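Polycyclic ketone monooxygenase (Myceliophthora thermophila, PDB 5MQ6) catalyses Baeyer-Villiger oxidation with FAD and NADPH, inserting one oxygen atom beside the carbonyl of bulky, often polycyclic ketones to give esters or lactones. Local coordinates at residues A[614-617]-A[618-621]; A[577-580]-A[581-584]. One frame throughout, in Å; residues are numbered along the deposited sequence.

Contact 1 of 2, residues A[614-617]-A[618-621]; sequences PMEM and AKRA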
loop_
_atom_site.group_PDB
_atom_site.type_symbol
_atom_site.label_atom_id
_atom_site.label_comp_id
_atom_site.label_asym_id
_atom_site.label_seq_id
_atom_site.Cartn_x
_atom_site.Cartn_y
_atom_site.Cartn_z
ATOM N N PRO A 614 10.075 23.750 -17.744
ATOM C CA PRO A 614 11.279 23.251 -18.484
ATOM C C PRO A 614 11.248 21.690 -18.691
ATOM O O PRO A 614 10.125 21.101 -18.807
ATOM C CB PRO A 614 12.487 23.774 -17.622
ATOM C CG PRO A 614 11.905 24.033 -16.246
ATOM C CD PRO A 614 10.366 24.043 -16.320
ATOM N N MET A 615 12.460 21.102 -18.826
ATOM C CA MET A 615 12.819 19.628 -18.817
ATOM C C MET A 615 12.890 18.969 -17.446
ATOM O O MET A 615 13.163 17.745 -17.356
ATOM C CB MET A 615 14.226 19.402 -19.417
ATOM C CG MET A 615 15.257 20.484 -19.108
ATOM S SD MET A 615 15.230 21.925 -20.292
ATOM C CE MET A 615 16.352 21.191 -21.429
ATOM N N GLU A 616 12.722 19.775 -16.395
ATOM C CA GLU A 616 12.333 19.345 -15.045
ATOM C C GLU A 616 11.156 18.356 -15.148
ATOM O O GLU A 616 11.004 17.442 -14.313
ATOM C CB GLU A 616 11.947 20.581 -14.193
ATOM C CG GLU A 616 11.176 20.304 -12.917
ATOM C CD GLU A 616 11.987 19.583 -11.810
ATOM O OE1 GLU A 616 11.373 18.942 -10.897
ATOM O OE2 GLU A 616 13.248 19.662 -11.818
ATOM N N MET A 617 10.319 18.552 -16.171
ATOM C CA MET A 617 9.214 17.648 -16.426
ATOM C C MET A 617 9.667 16.226 -16.735
ATOM O O MET A 617 9.011 15.266 -16.309
ATOM C CB MET A 617 8.257 18.213 -17.485
ATOM C CG MET A 617 7.649 19.535 -16.999
ATOM S SD MET A 617 7.158 19.600 -15.219
ATOM C CE MET A 617 5.862 18.324 -15.234
ATOM N N ALA A 618 10.756 16.089 -17.448
ATOM C CA ALA A 618 11.215 14.760 -17.809
ATOM C C ALA A 618 11.921 14.078 -16.611
ATOM O O ALA A 618 11.820 12.842 -16.386
ATOM C CB ALA A 618 12.076 14.800 -19.081
ATOM N N LYS A 619 12.550 14.901 -15.791
ATOM C CA LYS A 619 13.010 14.388 -14.525
ATOM C C LYS A 619 11.864 13.859 -13.655
ATOM O O LYS A 619 11.968 12.832 -13.039
ATOM C CB LYS A 619 13.771 15.445 -13.776
ATOM C CG LYS A 619 14.445 14.985 -12.493
ATOM C CD LYS A 619 15.245 16.114 -11.866
ATOM C CE LYS A 619 14.974 16.283 -10.407
ATOM N NZ LYS A 619 16.067 17.092 -9.837
ATOM N N ARG A 620 10.752 14.563 -13.625
ATOM C CA ARG A 620 9.569 14.078 -12.902
ATOM C C ARG A 620 8.965 12.850 -13.548
ATOM O O ARG A 620 8.622 11.907 -12.893
ATOM C CB ARG A 620 8.539 15.169 -12.804
ATOM C CG ARG A 620 9.058 16.286 -11.905
ATOM C CD ARG A 620 8.081 16.708 -10.822
ATOM N NE ARG A 620 7.040 17.492 -11.423
ATOM C CZ ARG A 620 7.187 18.760 -11.791
ATOM N NH1 ARG A 620 8.356 19.412 -11.621
ATOM N NH2 ARG A 620 6.154 19.391 -12.341
ATOM N N ALA A 621 8.929 12.836 -14.847
ATOM C CA ALA A 621 8.416 11.726 -15.543
ATOM C C ALA A 621 9.222 10.453 -15.252
ATOM O O ALA A 621 8.694 9.357 -15.337
ATOM C CB ALA A 621 8.506 12.024 -17.005
#
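R620 reaches back one helical turn to E616 and M617, and its side chain can be followed atom by atom as an example of how an arginine uses both its edge and a face. CB leaves the helix over the carbonyl oxygen of M617, with R620 CB and M617 O 3.5 Å apart. CG sits beside the backbone N (chi1 -67°), which turns the chain toward the preceding turn and brings R620 CG to 3.3 Å from E616 O. CD passes E616 OE1, and the bends at CG and CD fold the guanidinium back beside the carboxylate. NE lies near the M617 methyl, and CZ sits beneath M617 SD. NH1 forms a one-point salt bridge, R620 NH1 lying 3.1 Å from E616 OE1. The oxygen lies in the guanidinium plane and offers its anti lone pair, with the two flat groups turned 40° apart and the N-H...O angle 146°. Over one face of the guanidinium lies the thioether of M617, whose folded chain sets M617 SD 3.1 Å from R620 NH2. The other carboxylate oxygen of E616 faces the K619 chain, with E616 OE2 4.0 Å from K619 CE; K619 NZ is hydrogen-bonded to the backbone oxygens of Q509 and T510. Were the acid of E616 cut back to an alanine, the R620 guanidinium would probably lose its acidic mate and be freer to swing off the helix. Underneath, R620 N binds E616 O (3.0 Å) and A621 N binds M617 O (2.8 Å), the i to i+4 bonds of the first turn. An acid at the N-terminal end of this short surface helix, with bases three and four residues on, implies electrostatic matching along one side, probably softened by solvent.

Contact 2 of 2, residues A[577-580]-A[581-584]; sequences EAWS and FEIM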
loop_
_atom_site.group_PDB
_atom_site.type_symbol
_atom_site.label_atom_id
_atom_site.label_comp_id
_atom_site.label_asym_id
_atom_site.label_seq_id
_atom_site.Cartn_x
_atom_site.Cartn_y
_atom_site.Cartn_z
ATOM N N GLU A 577 19.886 4.056 -16.935
ATOM C CA GLU A 577 19.548 5.243 -17.661
ATOM C C GLU A 577 18.719 4.921 -18.924
ATOM O O GLU A 577 17.762 5.602 -19.216
ATOM C CB GLU A 577 20.823 6.011 -17.976
ATOM C CG GLU A 577 20.547 7.445 -18.259
ATOM C CD GLU A 577 20.169 8.244 -17.058
ATOM O OE1 GLU A 577 20.229 7.794 -15.892
ATOM O OE2 GLU A 577 19.803 9.377 -17.302
ATOM N N ALA A 578 19.032 3.848 -19.621
ATOM C CA ALA A 578 18.194 3.380 -20.677
ATOM C C ALA A 578 16.761 3.079 -20.175
ATOM O O ALA A 578 15.777 3.407 -20.820
ATOM C CB ALA A 578 18.835 2.146 -21.306
ATOM N N TRP A 579 16.671 2.462 -18.993
ATOM C CA TRP A 579 15.397 1.988 -18.483
ATOM C C TRP A 579 14.577 3.258 -18.132
ATOM O O TRP A 579 13.375 3.368 -18.455
ATOM C CB TRP A 579 15.650 1.058 -17.257
ATOM C CG TRP A 579 14.336 0.605 -16.669
ATOM C CD1 TRP A 579 13.775 1.017 -15.566
ATOM C CD2 TRP A 579 13.435 -0.293 -17.294
ATOM N NE1 TRP A 579 12.531 0.406 -15.413
ATOM C CE2 TRP A 579 12.307 -0.388 -16.490
ATOM C CE3 TRP A 579 13.483 -1.029 -18.475
ATOM C CZ2 TRP A 579 11.252 -1.166 -16.803
ATOM C CZ3 TRP A 579 12.404 -1.804 -18.810
ATOM C CH2 TRP A 579 11.328 -1.903 -17.958
ATOM N N SER A 580 15.292 4.263 -17.561
ATOM C CA SER A 580 14.694 5.529 -17.180
ATOM C C SER A 580 14.147 6.314 -18.384
ATOM O O SER A 580 13.040 6.878 -18.271
ATOM C CB SER A 580 15.599 6.373 -16.251
ATOM O OG SER A 580 16.171 5.626 -15.221
ATOM N N PHE A 581 14.857 6.290 -19.529
ATOM C CA PHE A 581 14.328 6.860 -20.772
ATOM C C PHE A 581 13.158 6.013 -21.270
ATOM O O PHE A 581 12.205 6.536 -21.821
ATOM C CB PHE A 581 15.421 7.101 -21.828
ATOM C CG PHE A 581 16.174 8.371 -21.600
ATOM C CD1 PHE A 581 17.091 8.447 -20.576
ATOM C CD2 PHE A 581 15.844 9.541 -22.306
ATOM C CE1 PHE A 581 17.735 9.637 -20.266
ATOM C CE2 PHE A 581 16.496 10.755 -22.022
ATOM C CZ PHE A 581 17.440 10.813 -20.986
ATOM N N GLU A 582 13.185 4.700 -21.061
ATOM C CA GLU A 582 11.970 3.896 -21.350
ATOM C C GLU A 582 10.776 4.427 -20.538
ATOM O O GLU A 582 9.698 4.641 -21.111
ATOM C CB GLU A 582 12.177 2.398 -21.168
ATOM C CG GLU A 582 11.008 1.492 -21.344
ATOM C CD GLU A 582 10.489 1.441 -22.793
ATOM O OE1 GLU A 582 11.173 1.920 -23.719
ATOM O OE2 GLU A 582 9.365 0.883 -22.995
ATOM N N ILE A 583 10.970 4.663 -19.243
ATOM C CA ILE A 583 9.880 5.084 -18.404
ATOM C C ILE A 583 9.322 6.461 -18.935
ATOM O O ILE A 583 8.073 6.644 -19.018
ATOM C CB ILE A 583 10.316 5.176 -16.940
ATOM C CG1 ILE A 583 10.690 3.745 -16.381
ATOM C CG2 ILE A 583 9.277 5.990 -16.113
ATOM C CD1 ILE A 583 9.554 2.710 -16.354
ATOM N N MET A 584 10.214 7.368 -19.319
ATOM C CA MET A 584 9.830 8.701 -19.834
ATOM C C MET A 584 8.921 8.570 -21.046
ATOM O O MET A 584 7.911 9.286 -21.167
ATOM C CB MET A 584 11.034 9.479 -20.260
ATOM C CG MET A 584 11.883 9.990 -19.122
ATOM S SD MET A 584 13.341 10.841 -19.833
ATOM C CE MET A 584 14.465 10.842 -18.486
#
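F581 N and E577 O, 3.0 Å apart, begin a run of four i to i+4 hydrogen bonds that includes I583 N to W579 O (2.8 Å) and sets the frame within which the side chains of F581 and E577, I583 and W579, and M584 and S580 meet.

Aromatic contacts come next. The F581 ring turns its edge to the E577 carbonyl, F581 CD1 standing 3.2 Å from E577 O, while F581 CE1 approaches the carboxylate at E577 OE2, 3.6 Å away. Against one face of the same ring lies the methyl of M584, M584 CE being 3.8 Å above the ring plane and over its centre. The M584 chain runs extended beyond CG (chi2 177°), which carries the methyl that far back along the helix.

Apolar packing lies around W579 and I583. The W579 indole is held trans to the main-chain nitrogen (chi1 177°), which places its pyrrole part where I583 can meet it, and I583 CD1 is 3.9 Å from W579 NE1 at an oblique approach. Both residues are buried; the indole N-H is satisfied by the carbonyl of Q534, and H517 stacks edge-to-face with the ring.

The polar ends serve partners beyond the segment. E577 bridges to R622 and is hydrogen-bonded to H511, whereas E582 forms a salt bridge with K585 and a hydrogen bond with H586. The buried S580 hydroxyl returns to the helix, bonding to the carbonyl oxygen of E576 one turn earlier.

Such a division, with W579, S580 and I583 buried and A578 and F581 exposed, is that of an amphipathic alpha-helix, here helix 573-585 laid against loop residues such as T515 and Q534.

Contact 2 comes first along the chain, on helix 573-585, and contact 1 follows on helix 616-621, the next helix; the residues between include an unmodelled gap at 608-613. Their centres lie 13 Å apart on the same side of the molecule, contact 1 about 26 Å and contact 2 about 25 Å from the centre of the chain. The two helices also touch, as A621 O packs 3.5 Å from I583 CG2 and A618 O 3.9 Å from M584 CE. R622, just beyond helix 616-621, joins this interface by touching S580 and M584. Away from the FAD and NADPH sites, the two contacts thus illustrate how successive helices of the C-terminal region assemble at the periphery of this monooxygenase.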